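PDB 7CLU: methyltransferase domain-containing protein from Serratia marcescens, which probably transfers a methyl group from S-adenosyl-L-methionine to a hydroxyl oxygen of an intermediate in the prodigiosin synthetic pathway, working as a dimer. Local coordinates for residues A[79-82]-A[83-87]; A[129-132]-A[133-136]; A[184-187]-A[188-192]; A[284-287]-A[288-292]. One frame throughout, in Å; residues are numbered along the deposited sequence.

Contact 1: residues A[79-82]-A[83-87]; sequences AHRA and FLLSD
His80 O accepts from Leu84 N at 3.0 Å and, weakly, from Phe83 N, while Leu85 N closes a longer bond of 3.3 Å to Arg81 O; this is the backbone of a helix little more than one turn long, and Leu85 is the first residue to leave helical phi/psi. The same His80 oxygen lies over the centre of the Phe83 ring, facing one side of it. The ring reaches that place because CG of Phe83 stands between its own backbone N and carbonyl carbon (chi1 59°), which folds it back along the chain. CZ, the ring atom farthest from the Phe83 backbone, then meets the histidine: it is 3.9 Å from CD2 of His80, and the two rings, side by side and pointing the same way, are inclined at 41°. Leu84 adds its CD1 methyl to His80 CB at 3.7 Å. One residue on, Leu85 runs beside Arg81, and its CD1 approaches both CB and NH2 of the arginine, the latter at 3.6 Å. The polar ends are held outside: His80 ND1 bonds Tyr66 O and NE2 bonds Leu3 N of the second subunit, whereas Arg81 NH2 bonds Arg34 O. With both imidazole nitrogens engaged, the ring's rotation is fixed. This short helix comes after the two-stranded hairpin 68-70/73-75, which is consistent with the wing of a winged-helix dimerisation domain, as in other O-methyltransferases of this family.

Contact 2: residues A[129-132]-A[133-136]; sequences RSWF and DILY
Ser130 caps the helix that starts at Trp131: its OG accepts from Asp133 N at 2.9 Å in a fairly straight bond. The hydroxyl is swung there by a chi1 of 82°, between the serine's own N and carbonyl carbon. Backbone bonds carry the turn onward, Ile134 N to Ser130 O at 3.0 Å and Tyr136 N to Phe132 O at 3.0 Å, with Leu135 N to Trp131 O between them. Outside the segments, Asp300 accepts from Trp131 N, which gives this N-terminus a second side-chain acceptor. The helix, 131-137, belongs to the O-methyltransferase domain and passes close to the cofactor site: the side chain of Tyr136 is about 4 Å from that of Asp226, a residue that binds S-adenosyl-L-homocysteine. Among the nonpolar contacts, Leu135 lays its CD2 methyl over one face of the indole in a CH-pi interaction, 4.1 Å from the centroid of the six-membered ring of Trp131 and 19° off its normal. Phe132 and Tyr136, one turn apart, point the same way; Phe132 CZ comes to 3.4 Å from Tyr136 CD2, the ring planes inclined at 41°. The guanidinium of Arg129 is also approached over a face, by CG1 of Ile134 at 3.8 Å from CZ of Arg129, the two side chains crossing at about a right angle. Its nitrogens are held by Asp127 in a salt bridge through NH2 and by Gln137 at NH1.

Contact 3: residues A[184-187]-A[188-192]; sequences MAIA and DAYPG
Between 184-187 and 188-192 the last turn of a helix unwinds: Asp188 N still bonds Met184 O at 2.9 Å, but Ala189 N divides between a weak bond to Ala185 O and a bond to Ile186 O at 3.0 Å, where it sits above the carbonyl plane rather than in it. Tyr190 N also points to Ile186 O, weakly and with a bent N-H...O angle of 126°, so that one oxygen gathers two amides as the chain turns out of the helix. This is the end of helix 181-189, the crossover of the beta-alpha-beta unit from strand 171-175 to strand 194-199 in the Rossmann-like methyltransferase domain. Ile186 and Tyr190 carry the side-chain packing. CG2 of the isoleucine meets CD2 of the tyrosine at 4.1 Å, the two groups crossing at a slant, while Ile186 O lies at the edge of the phenol ring and in its plane, 3.5 Å from Tyr190 CD2. The ring is tethered at its other end, where Tyr190 OH bonds Val161 O of helix 154-163; that helix also receives Ala185 and Ala189. On the strand side, Ile186 and Ala187 rest on Leu195. With CG beside its backbone N (chi1 -62°), Asp188 sets that carbon 3.0 Å from Met184 O. Oxygen there faces oxygen without a hydrogen bond, and the carboxylate is instead satisfied by Tyr216 OH at OD1 and, at OD2, by a glycerol probably from the crystallisation liquor. Water 1 spans the fraying end, donating to Ala187 O at 2.7 Å and more weakly to Asp188 O.

Contact 4: residues A[284-287]-A[288-292]; sequences GPEF and TALLS
Three successive backbone bonds start the helix: Ala289 N to Pro285 O at 2.9 Å, Leu290 N to Glu286 O at 3.0 Å and Leu291 N to Phe287 O at 2.7 Å. The first is nearly straight, with an N-H...O angle of 164°; in the third the amide lies in the plane of the accepting carbonyl. Pro285, preceded by a cis peptide bond, occupies the N-cap position and has no side-chain acceptor to offer there. What it gives instead is a packing contact, CG of its ring reaching Thr288 OG1 at 3.5 Å as the two side chains cross at a slant. Thr288 directs OG1 to that ring because the oxygen stands beside its own backbone N (chi1 -50°). One turn apart from each other, Glu286 and Leu290 run side by side, Glu286 CG against Leu290 CD1 at 4.1 Å. Phe287 touches Leu291 more loosely, its CZ being 4.3 Å from Leu291 CD1, and its ring is oblique to that methyl. Polar ends bind the other subunit: Glu286 OE2 bonds Gln17 of the second subunit, and Ser292 OG bonds both Gln56 of the second subunit and Glu304 N of its own chain. Helix 286-298 therefore stands between two surroundings, with Phe287, Ala289 and Leu290 packed on Met13, Ala63 and Gln17 of the second subunit, and Leu291 against the loop of His247, the predicted proton acceptor, after strand 239-243.

The four contacts follow one another along the chain and none touches another. Contact 1, on helix 81-84, belongs to the dimerisation domain; contacts 2, 3 and 4, on helices 131-137, 181-189 and 286-298, belong to the O-methyltransferase domain. Contacts 2 and 4 are the nearest pair, about 11 Å between nearest atoms, and they approach the cofactor residue Asp226 and the predicted base His247 respectively. Contact 3 lies farther off, its centre 35 Å from that of contact 2, on a crossover helix of the seven-stranded sheet. Contacts 1 and 4, with centres 26 Å apart, both meet the second subunit, so the dimer interface draws on both domains.

Contact 1: residues A[79-82]-A[83-87]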
ATOM      1  N   ALA A  79      13.667 -17.567   8.585  1.00 28.84           N
ATOM      2  CA  ALA A  79      13.764 -17.176   7.188  1.00 29.69           C
ATOM      3  C   ALA A  79      13.421 -15.713   6.944  1.00 29.63           C
ATOM      4  O   ALA A  79      13.568 -15.256   5.807  1.00 33.87           O
ATOM      5  CB  ALA A  79      12.869 -18.067   6.327  1.00 29.24           C
ATOM      6  N   HIS A  80      12.989 -14.964   7.964  1.00 28.73           N
ATOM      7  CA  HIS A  80      12.745 -13.534   7.825  1.00 30.02           C
ATOM      8  C   HIS A  80      13.905 -12.686   8.319  1.00 31.58           C
ATOM      9  O   HIS A  80      13.880 -11.465   8.128  1.00 27.87           O
ATOM     10  CB  HIS A  80      11.481 -13.120   8.601  1.00 26.94           C
ATOM     11  CG  HIS A  80      10.244 -13.837   8.168  1.00 24.96           C
ATOM     12  ND1 HIS A  80       9.045 -13.709   8.832  1.00 29.44           N
ATOM     13  CD2 HIS A  80      10.015 -14.683   7.137  1.00 28.09           C
ATOM     14  CE1 HIS A  80       8.133 -14.462   8.242  1.00 28.62           C
ATOM     15  NE2 HIS A  80       8.695 -15.064   7.211  1.00 27.75           N
ATOM     16  N   ARG A  81      14.898 -13.306   8.962  1.00 30.52           N
ATOM     17  CA  ARG A  81      16.003 -12.569   9.571  1.00 31.63           C
ATOM     18  C   ARG A  81      16.780 -11.760   8.538  1.00 27.82           C
ATOM     19  O   ARG A  81      17.186 -10.624   8.807  1.00 30.63           O
ATOM     20  CB  ARG A  81      16.948 -13.544  10.282  1.00 31.73           C
ATOM     21  CG  ARG A  81      16.299 -14.287  11.437  1.00 31.01           C
ATOM     22  CD  ARG A  81      17.273 -15.246  12.144  1.00 37.85           C
ATOM     23  NE  ARG A  81      16.769 -15.545  13.483  1.00 42.52           N
ATOM     24  CZ  ARG A  81      17.109 -14.868  14.577  1.00 40.88           C
ATOM     25  NH1 ARG A  81      16.565 -15.195  15.741  1.00 43.13           N
ATOM     26  NH2 ARG A  81      17.995 -13.872  14.503  1.00 34.01           N
ATOM     27  N   ALA A  82      16.994 -12.332   7.358  1.00 30.88           N
ATOM     28  CA  ALA A  82      17.893 -11.722   6.388  1.00 31.99           C
ATOM     29  C   ALA A  82      17.371 -10.375   5.907  1.00 36.89           C
ATOM     30  O   ALA A  82      18.166  -9.515   5.509  1.00 38.14           O
ATOM     31  CB  ALA A  82      18.107 -12.669   5.209  1.00 35.61           C
ATOM     32  N   PHE A  83      16.051 -10.148   5.964  1.00 32.24           N
ATOM     33  CA  PHE A  83      15.507  -8.889   5.476  1.00 36.70           C
ATOM     34  C   PHE A  83      14.779  -8.047   6.521  1.00 33.78           C
ATOM     35  O   PHE A  83      14.466  -6.890   6.227  1.00 30.69           O
ATOM     36  CB  PHE A  83      14.589  -9.133   4.262  1.00 31.94           C
ATOM     37  CG  PHE A  83      13.417 -10.044   4.524  1.00 33.47           C
ATOM     38  CD1 PHE A  83      12.204  -9.534   4.999  1.00 32.41           C
ATOM     39  CD2 PHE A  83      13.502 -11.393   4.239  1.00 28.16           C
ATOM     40  CE1 PHE A  83      11.112 -10.373   5.211  1.00 27.90           C
ATOM     41  CE2 PHE A  83      12.431 -12.237   4.450  1.00 31.77           C
ATOM     42  CZ  PHE A  83      11.219 -11.720   4.936  1.00 28.52           C
ATOM     43  N   LEU A  84      14.539  -8.558   7.734  1.00 31.75           N
ATOM     44  CA  LEU A  84      13.886  -7.770   8.775  1.00 26.34           C
ATOM     45  C   LEU A  84      14.832  -7.269   9.859  1.00 26.81           C
ATOM     46  O   LEU A  84      14.446  -6.388  10.633  1.00 29.98           O
ATOM     47  CB  LEU A  84      12.758  -8.567   9.454  1.00 26.84           C
ATOM     48  CG  LEU A  84      11.603  -8.985   8.549  1.00 24.77           C
ATOM     49  CD1 LEU A  84      10.475  -9.624   9.364  1.00 23.69           C
ATOM     50  CD2 LEU A  84      11.121  -7.765   7.813  1.00 27.23           C
ATOM     51  N   LEU A  85      16.037  -7.807   9.956  1.00 32.92           N
ATOM     52  CA  LEU A  85      17.011  -7.356  10.943  1.00 31.16           C
ATOM     53  C   LEU A  85      17.903  -6.284  10.329  1.00 32.78           C
ATOM     54  O   LEU A  85      18.349  -6.416   9.185  1.00 34.58           O
ATOM     55  CB  LEU A  85      17.862  -8.534  11.427  1.00 30.72           C
ATOM     56  CG  LEU A  85      17.111  -9.551  12.304  1.00 33.53           C
ATOM     57  CD1 LEU A  85      17.977 -10.774  12.577  1.00 29.21           C
ATOM     58  CD2 LEU A  85      16.658  -8.893  13.591  1.00 31.04           C
ATOM     59  N   SER A  86      18.184  -5.238  11.106  1.00 30.37           N
ATOM     60  CA  SER A  86      18.803  -4.041  10.551  1.00 36.24           C
ATOM     61  C   SER A  86      20.297  -4.190  10.280  1.00 41.72           C
ATOM     62  O   SER A  86      20.875  -3.317   9.620  1.00 43.23           O
ATOM     63  CB  SER A  86      18.555  -2.851  11.472  1.00 34.46           C
ATOM     64  OG  SER A  86      19.191  -3.032  12.710  1.00 41.70           O
ATOM     65  N   ASP A  87      20.932  -5.264  10.747  1.00 36.01           N
ATOM     66  CA  ASP A  87      22.334  -5.509  10.455  1.00 35.07           C
ATOM     67  C   ASP A  87      22.519  -6.564   9.383  1.00 43.56           C
ATOM     68  O   ASP A  87      23.655  -6.826   8.978  1.00 47.99           O
ATOM     69  CB  ASP A  87      23.078  -5.928  11.717  1.00 42.20           C
ATOM     70  CG  ASP A  87      22.691  -7.321  12.181  1.00 45.74           C
ATOM     71  OD1 ASP A  87      21.501  -7.692  12.045  1.00 38.94           O
ATOM     72  OD2 ASP A  87      23.580  -8.048  12.671  1.00 48.65           O
TER

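Contact 2: residues A[129-132]-A[133-136]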
ATOM      1  N   ARG A 129      12.013  22.481  -6.722  1.00 41.30           N
ATOM      2  CA  ARG A 129      13.191  22.131  -7.501  1.00 41.44           C
ATOM      3  C   ARG A 129      12.886  20.989  -8.460  1.00 43.30           C
ATOM      4  O   ARG A 129      12.017  20.151  -8.205  1.00 40.27           O
ATOM      5  CB  ARG A 129      14.346  21.718  -6.596  1.00 44.56           C
ATOM      6  CG  ARG A 129      14.799  22.774  -5.625  1.00 46.77           C
ATOM      7  CD  ARG A 129      15.779  22.185  -4.621  1.00 40.88           C
ATOM      8  NE  ARG A 129      15.158  21.164  -3.785  1.00 43.38           N
ATOM      9  CZ  ARG A 129      15.836  20.372  -2.960  1.00 45.44           C
ATOM     10  NH1 ARG A 129      17.155  20.497  -2.862  1.00 49.08           N
ATOM     11  NH2 ARG A 129      15.200  19.466  -2.231  1.00 43.83           N
ATOM     12  N   SER A 130      13.635  20.949  -9.562  1.00 43.23           N
ATOM     13  CA  SER A 130      13.475  19.889 -10.543  1.00 39.47           C
ATOM     14  C   SER A 130      14.060  18.578 -10.021  1.00 36.89           C
ATOM     15  O   SER A 130      14.894  18.550  -9.113  1.00 38.32           O
ATOM     16  CB  SER A 130      14.142  20.276 -11.866  1.00 38.18           C
ATOM     17  OG  SER A 130      15.536  20.014 -11.829  1.00 39.54           O
ATOM     18  N   TRP A 131      13.593  17.476 -10.605  1.00 39.90           N
ATOM     19  CA  TRP A 131      14.128  16.170 -10.233  1.00 38.93           C
ATOM     20  C   TRP A 131      15.639  16.146 -10.415  1.00 39.02           C
ATOM     21  O   TRP A 131      16.387  15.741  -9.516  1.00 37.95           O
ATOM     22  CB  TRP A 131      13.461  15.071 -11.065  1.00 37.39           C
ATOM     23  CG  TRP A 131      13.797  13.680 -10.609  1.00 34.49           C
ATOM     24  CD1 TRP A 131      14.316  12.668 -11.364  1.00 34.95           C
ATOM     25  CD2 TRP A 131      13.617  13.150  -9.292  1.00 38.37           C
ATOM     26  NE1 TRP A 131      14.475  11.541 -10.595  1.00 38.94           N
ATOM     27  CE2 TRP A 131      14.053  11.812  -9.319  1.00 34.86           C
ATOM     28  CE3 TRP A 131      13.129  13.677  -8.089  1.00 41.09           C
ATOM     29  CZ2 TRP A 131      14.022  10.997  -8.198  1.00 36.99           C
ATOM     30  CZ3 TRP A 131      13.102  12.858  -6.970  1.00 42.56           C
ATOM     31  CH2 TRP A 131      13.546  11.534  -7.037  1.00 37.83           C
ATOM     32  N   PHE A 132      16.106  16.624 -11.567  1.00 39.59           N
ATOM     33  CA  PHE A 132      17.540  16.713 -11.798  1.00 36.59           C
ATOM     34  C   PHE A 132      18.235  17.531 -10.716  1.00 38.18           C
ATOM     35  O   PHE A 132      19.318  17.156 -10.255  1.00 39.00           O
ATOM     36  CB  PHE A 132      17.812  17.310 -13.168  1.00 40.49           C
ATOM     37  CG  PHE A 132      19.261  17.449 -13.457  1.00 41.03           C
ATOM     38  CD1 PHE A 132      19.994  16.348 -13.864  1.00 42.91           C
ATOM     39  CD2 PHE A 132      19.901  18.667 -13.291  1.00 41.44           C
ATOM     40  CE1 PHE A 132      21.337  16.458 -14.118  1.00 42.38           C
ATOM     41  CE2 PHE A 132      21.252  18.787 -13.545  1.00 45.19           C
ATOM     42  CZ  PHE A 132      21.967  17.675 -13.953  1.00 43.46           C
ATOM     43  N   ASP A 133      17.627  18.646 -10.291  1.00 38.53           N
ATOM     44  CA  ASP A 133      18.217  19.465  -9.234  1.00 37.00           C
ATOM     45  C   ASP A 133      18.411  18.655  -7.956  1.00 39.78           C
ATOM     46  O   ASP A 133      19.497  18.648  -7.365  1.00 36.32           O
ATOM     47  CB  ASP A 133      17.330  20.680  -8.933  1.00 42.41           C
ATOM     48  CG  ASP A 133      17.463  21.794  -9.963  1.00 47.49           C
ATOM     49  OD1 ASP A 133      18.364  21.721 -10.831  1.00 44.94           O
ATOM     50  OD2 ASP A 133      16.649  22.745  -9.898  1.00 45.81           O
ATOM     51  N   ILE A 134      17.347  17.984  -7.505  1.00 38.17           N
ATOM     52  CA  ILE A 134      17.384  17.286  -6.220  1.00 40.33           C
ATOM     53  C   ILE A 134      18.440  16.185  -6.237  1.00 39.88           C
ATOM     54  O   ILE A 134      19.146  15.970  -5.247  1.00 44.48           O
ATOM     55  CB  ILE A 134      15.980  16.749  -5.872  1.00 37.81           C
ATOM     56  CG1 ILE A 134      15.004  17.914  -5.686  1.00 41.12           C
ATOM     57  CG2 ILE A 134      16.007  15.888  -4.612  1.00 34.80           C
ATOM     58  CD1 ILE A 134      13.544  17.559  -5.885  1.00 38.35           C
ATOM     59  N   LEU A 135      18.602  15.513  -7.380  1.00 39.59           N
ATOM     60  CA  LEU A 135      19.555  14.408  -7.485  1.00 40.27           C
ATOM     61  C   LEU A 135      20.995  14.906  -7.513  1.00 45.72           C
ATOM     62  O   LEU A 135      21.869  14.356  -6.823  1.00 42.21           O
ATOM     63  CB  LEU A 135      19.266  13.585  -8.742  1.00 39.81           C
ATOM     64  CG  LEU A 135      18.037  12.682  -8.792  1.00 44.18           C
ATOM     65  CD1 LEU A 135      18.334  11.469  -9.653  1.00 42.28           C
ATOM     66  CD2 LEU A 135      17.606  12.261  -7.385  1.00 40.88           C
ATOM     67  N   TYR A 136      21.267  15.915  -8.353  1.00 44.81           N
ATOM     68  CA  TYR A 136      22.606  16.488  -8.474  1.00 41.40           C
ATOM     69  C   TYR A 136      23.079  17.074  -7.153  1.00 41.49           C
ATOM     70  O   TYR A 136      24.273  17.018  -6.840  1.00 45.90           O
ATOM     71  CB  TYR A 136      22.593  17.568  -9.565  1.00 46.47           C
ATOM     72  CG  TYR A 136      23.909  17.828 -10.285  1.00 45.57           C
ATOM     73  CD1 TYR A 136      24.823  18.764  -9.797  1.00 42.33           C
ATOM     74  CD2 TYR A 136      24.210  17.180 -11.479  1.00 46.89           C
ATOM     75  CE1 TYR A 136      26.009  19.017 -10.457  1.00 42.44           C
ATOM     76  CE2 TYR A 136      25.400  17.425 -12.152  1.00 44.67           C
ATOM     77  CZ  TYR A 136      26.294  18.343 -11.638  1.00 44.55           C
ATOM     78  OH  TYR A 136      27.475  18.590 -12.312  1.00 46.19           O
TER

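Contact 3: residues A[184-187]-A[188-192]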
ATOM      1  N   MET A 184      32.461  -5.808 -11.059  1.00 23.43           N
ATOM      2  CA  MET A 184      33.117  -6.776 -10.181  1.00 24.71           C
ATOM      3  C   MET A 184      32.760  -8.209 -10.576  1.00 24.60           C
ATOM      4  O   MET A 184      33.640  -9.073 -10.686  1.00 27.99           O
ATOM      5  CB  MET A 184      32.747  -6.504  -8.719  1.00 26.91           C
ATOM      6  CG  MET A 184      33.519  -5.350  -8.138  1.00 27.85           C
ATOM      7  SD  MET A 184      33.098  -4.901  -6.447  1.00 35.20           S
ATOM      8  CE  MET A 184      31.348  -4.827  -6.514  1.00 35.43           C
ATOM      9  N   ALA A 185      31.471  -8.482 -10.810  1.00 24.78           N
ATOM     10  CA  ALA A 185      31.071  -9.834 -11.187  1.00 27.87           C
ATOM     11  C   ALA A 185      31.679 -10.230 -12.528  1.00 30.42           C
ATOM     12  O   ALA A 185      32.064 -11.392 -12.726  1.00 23.75           O
ATOM     13  CB  ALA A 185      29.549  -9.949 -11.225  1.00 28.45           C
ATOM     14  N   ILE A 186      31.798  -9.266 -13.449  1.00 26.00           N
ATOM     15  CA  ILE A 186      32.446  -9.534 -14.729  1.00 28.25           C
ATOM     16  C   ILE A 186      33.906  -9.901 -14.508  1.00 28.83           C
ATOM     17  O   ILE A 186      34.376 -10.936 -14.991  1.00 30.18           O
ATOM     18  CB  ILE A 186      32.297  -8.331 -15.678  1.00 26.46           C
ATOM     19  CG1 ILE A 186      30.818  -8.057 -15.954  1.00 27.64           C
ATOM     20  CG2 ILE A 186      33.025  -8.591 -16.981  1.00 27.90           C
ATOM     21  CD1 ILE A 186      30.562  -6.713 -16.634  1.00 25.51           C
ATOM     22  N   ALA A 187      34.633  -9.077 -13.737  1.00 23.59           N
ATOM     23  CA  ALA A 187      36.033  -9.361 -13.411  1.00 23.24           C
ATOM     24  C   ALA A 187      36.210 -10.739 -12.796  1.00 30.55           C
ATOM     25  O   ALA A 187      37.225 -11.411 -13.037  1.00 29.68           O
ATOM     26  CB  ALA A 187      36.587  -8.324 -12.432  1.00 25.08           C
ATOM     27  N   ASP A 188      35.261 -11.152 -11.951  1.00 25.62           N
ATOM     28  CA  ASP A 188      35.402 -12.431 -11.263  1.00 28.09           C
ATOM     29  C   ASP A 188      35.300 -13.612 -12.224  1.00 29.39           C
ATOM     30  O   ASP A 188      35.829 -14.692 -11.923  1.00 32.76           O
ATOM     31  CB  ASP A 188      34.345 -12.565 -10.164  1.00 27.86           C
ATOM     32  CG  ASP A 188      34.470 -11.496  -9.076  1.00 27.05           C
ATOM     33  OD1 ASP A 188      35.563 -10.927  -8.867  1.00 24.81           O
ATOM     34  OD2 ASP A 188      33.455 -11.245  -8.413  1.00 31.55           O
ATOM     35  N   ALA A 189      34.644 -13.424 -13.372  1.00 27.68           N
ATOM     36  CA  ALA A 189      34.384 -14.487 -14.334  1.00 34.26           C
ATOM     37  C   ALA A 189      35.128 -14.313 -15.654  1.00 35.68           C
ATOM     38  O   ALA A 189      35.183 -15.265 -16.441  1.00 29.05           O
ATOM     39  CB  ALA A 189      32.875 -14.578 -14.613  1.00 31.69           C
ATOM     40  N   TYR A 190      35.700 -13.136 -15.911  1.00 29.66           N
ATOM     41  CA  TYR A 190      36.326 -12.823 -17.197  1.00 32.22           C
ATOM     42  C   TYR A 190      37.632 -12.086 -16.948  1.00 33.80           C
ATOM     43  O   TYR A 190      37.659 -10.851 -16.876  1.00 34.69           O
ATOM     44  CB  TYR A 190      35.400 -11.982 -18.071  1.00 31.64           C
ATOM     45  CG  TYR A 190      34.123 -12.677 -18.508  1.00 35.73           C
ATOM     46  CD1 TYR A 190      34.067 -13.403 -19.698  1.00 36.47           C
ATOM     47  CD2 TYR A 190      32.970 -12.590 -17.742  1.00 32.54           C
ATOM     48  CE1 TYR A 190      32.892 -14.024 -20.107  1.00 37.17           C
ATOM     49  CE2 TYR A 190      31.796 -13.203 -18.138  1.00 33.93           C
ATOM     50  CZ  TYR A 190      31.757 -13.914 -19.321  1.00 37.13           C
ATOM     51  OH  TYR A 190      30.580 -14.516 -19.705  1.00 39.83           O
ATOM     52  N   PRO A 191      38.751 -12.814 -16.842  1.00 36.44           N
ATOM     53  CA  PRO A 191      39.986 -12.194 -16.332  1.00 33.71           C
ATOM     54  C   PRO A 191      40.682 -11.266 -17.311  1.00 32.04           C
ATOM     55  O   PRO A 191      41.543 -10.490 -16.885  1.00 38.47           O
ATOM     56  CB  PRO A 191      40.871 -13.403 -16.004  1.00 34.90           C
ATOM     57  CG  PRO A 191      40.392 -14.473 -16.928  1.00 29.07           C
ATOM     58  CD  PRO A 191      38.913 -14.260 -17.093  1.00 33.75           C
ATOM     59  N   GLY A 192      40.374 -11.324 -18.594  1.00 29.27           N
ATOM     60  CA  GLY A 192      41.137 -10.556 -19.553  1.00 34.32           C
ATOM     61  C   GLY A 192      40.496  -9.291 -20.080  1.00 35.98           C
ATOM     62  O   GLY A 192      41.127  -8.586 -20.874  1.00 34.97           O
TER
HETATM   63  O   HOH W   1      38.382 -13.857 -13.321  1.00 30.56           O

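Contact 4: residues A[284-287]-A[288-292]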
ATOM      1  N   GLY A 284       1.197  -5.073 -18.790  1.00 29.08           N
ATOM      2  CA  GLY A 284       1.910  -5.474 -17.609  1.00 26.67           C
ATOM      3  C   GLY A 284       3.382  -5.499 -17.928  1.00 27.36           C
ATOM      4  O   GLY A 284       3.813  -4.905 -18.922  1.00 27.53           O
ATOM      5  N   PRO A 285       4.187  -6.198 -17.108  1.00 23.29           N
ATOM      6  CA  PRO A 285       3.728  -6.880 -15.885  1.00 29.20           C
ATOM      7  C   PRO A 285       3.298  -5.902 -14.783  1.00 25.89           C
ATOM      8  O   PRO A 285       3.493  -4.694 -14.915  1.00 25.17           O
ATOM      9  CB  PRO A 285       4.947  -7.695 -15.446  1.00 28.52           C
ATOM     10  CG  PRO A 285       6.104  -7.037 -16.086  1.00 31.80           C
ATOM     11  CD  PRO A 285       5.621  -6.425 -17.366  1.00 28.15           C
ATOM     12  N   GLU A 286       2.714  -6.432 -13.715  1.00 23.88           N
ATOM     13  CA  GLU A 286       2.006  -5.585 -12.765  1.00 28.64           C
ATOM     14  C   GLU A 286       2.946  -4.611 -12.069  1.00 29.08           C
ATOM     15  O   GLU A 286       2.696  -3.399 -12.052  1.00 25.39           O
ATOM     16  CB  GLU A 286       1.269  -6.432 -11.735  1.00 29.51           C
ATOM     17  CG  GLU A 286       0.422  -5.582 -10.804  1.00 25.99           C
ATOM     18  CD  GLU A 286      -0.501  -6.414  -9.959  1.00 30.30           C
ATOM     19  OE1 GLU A 286      -0.807  -7.552 -10.365  1.00 34.21           O
ATOM     20  OE2 GLU A 286      -0.918  -5.928  -8.888  1.00 30.31           O
ATOM     21  N   PHE A 287       4.036  -5.115 -11.488  1.00 25.53           N
ATOM     22  CA  PHE A 287       4.907  -4.212 -10.746  1.00 29.67           C
ATOM     23  C   PHE A 287       5.459  -3.108 -11.647  1.00 29.51           C
ATOM     24  O   PHE A 287       5.498  -1.936 -11.247  1.00 26.33           O
ATOM     25  CB  PHE A 287       6.051  -4.969 -10.079  1.00 33.49           C
ATOM     26  CG  PHE A 287       6.959  -4.066  -9.314  1.00 38.47           C
ATOM     27  CD1 PHE A 287       6.469  -3.347  -8.228  1.00 42.72           C
ATOM     28  CD2 PHE A 287       8.271  -3.870  -9.717  1.00 37.09           C
ATOM     29  CE1 PHE A 287       7.280  -2.474  -7.528  1.00 42.36           C
ATOM     30  CE2 PHE A 287       9.090  -3.001  -9.020  1.00 41.88           C
ATOM     31  CZ  PHE A 287       8.591  -2.297  -7.925  1.00 40.87           C
ATOM     32  N   THR A 288       5.853  -3.455 -12.877  1.00 25.49           N
ATOM     33  CA  THR A 288       6.370  -2.454 -13.815  1.00 24.25           C
ATOM     34  C   THR A 288       5.320  -1.421 -14.185  1.00 23.89           C
ATOM     35  O   THR A 288       5.628  -0.230 -14.320  1.00 23.70           O
ATOM     36  CB  THR A 288       6.880  -3.134 -15.087  1.00 25.52           C
ATOM     37  OG1 THR A 288       7.752  -4.203 -14.729  1.00 26.27           O
ATOM     38  CG2 THR A 288       7.635  -2.121 -15.971  1.00 25.24           C
ATOM     39  N   ALA A 289       4.079  -1.864 -14.400  1.00 24.62           N
ATOM     40  CA  ALA A 289       2.994  -0.927 -14.644  1.00 18.36           C
ATOM     41  C   ALA A 289       2.852   0.057 -13.483  1.00 25.79           C
ATOM     42  O   ALA A 289       2.663   1.264 -13.695  1.00 24.27           O
ATOM     43  CB  ALA A 289       1.696  -1.697 -14.878  1.00 20.36           C
ATOM     44  N   LEU A 290       2.962  -0.437 -12.248  1.00 24.54           N
ATOM     45  CA  LEU A 290       2.851   0.449 -11.094  1.00 21.64           C
ATOM     46  C   LEU A 290       4.116   1.275 -10.911  1.00 23.78           C
ATOM     47  O   LEU A 290       4.052   2.423 -10.443  1.00 20.29           O
ATOM     48  CB  LEU A 290       2.553  -0.363  -9.834  1.00 23.16           C
ATOM     49  CG  LEU A 290       1.182  -1.039  -9.885  1.00 22.16           C
ATOM     50  CD1 LEU A 290       1.046  -2.096  -8.809  1.00 27.32           C
ATOM     51  CD2 LEU A 290       0.119   0.015  -9.712  1.00 26.83           C
ATOM     52  N   LEU A 291       5.267   0.713 -11.296  1.00 24.21           N
ATOM     53  CA  LEU A 291       6.499   1.480 -11.248  1.00 23.35           C
ATOM     54  C   LEU A 291       6.405   2.707 -12.147  1.00 22.28           C
ATOM     55  O   LEU A 291       6.948   3.767 -11.819  1.00 23.55           O
ATOM     56  CB  LEU A 291       7.689   0.612 -11.653  1.00 25.56           C
ATOM     57  CG  LEU A 291       9.006   1.304 -11.295  1.00 30.74           C
ATOM     58  CD1 LEU A 291       9.041   1.549  -9.783  1.00 29.20           C
ATOM     59  CD2 LEU A 291      10.243   0.528 -11.790  1.00 29.87           C
ATOM     60  N   SER A 292       5.707   2.578 -13.281  1.00 22.44           N
ATOM     61  CA  SER A 292       5.469   3.719 -14.159  1.00 23.32           C
ATOM     62  C   SER A 292       4.739   4.835 -13.424  1.00 26.22           C
ATOM     63  O   SER A 292       5.114   6.014 -13.526  1.00 22.09           O
ATOM     64  CB  SER A 292       4.674   3.268 -15.383  1.00 25.05           C
ATOM     65  OG  SER A 292       4.844   4.157 -16.467  1.00 22.60           O
TER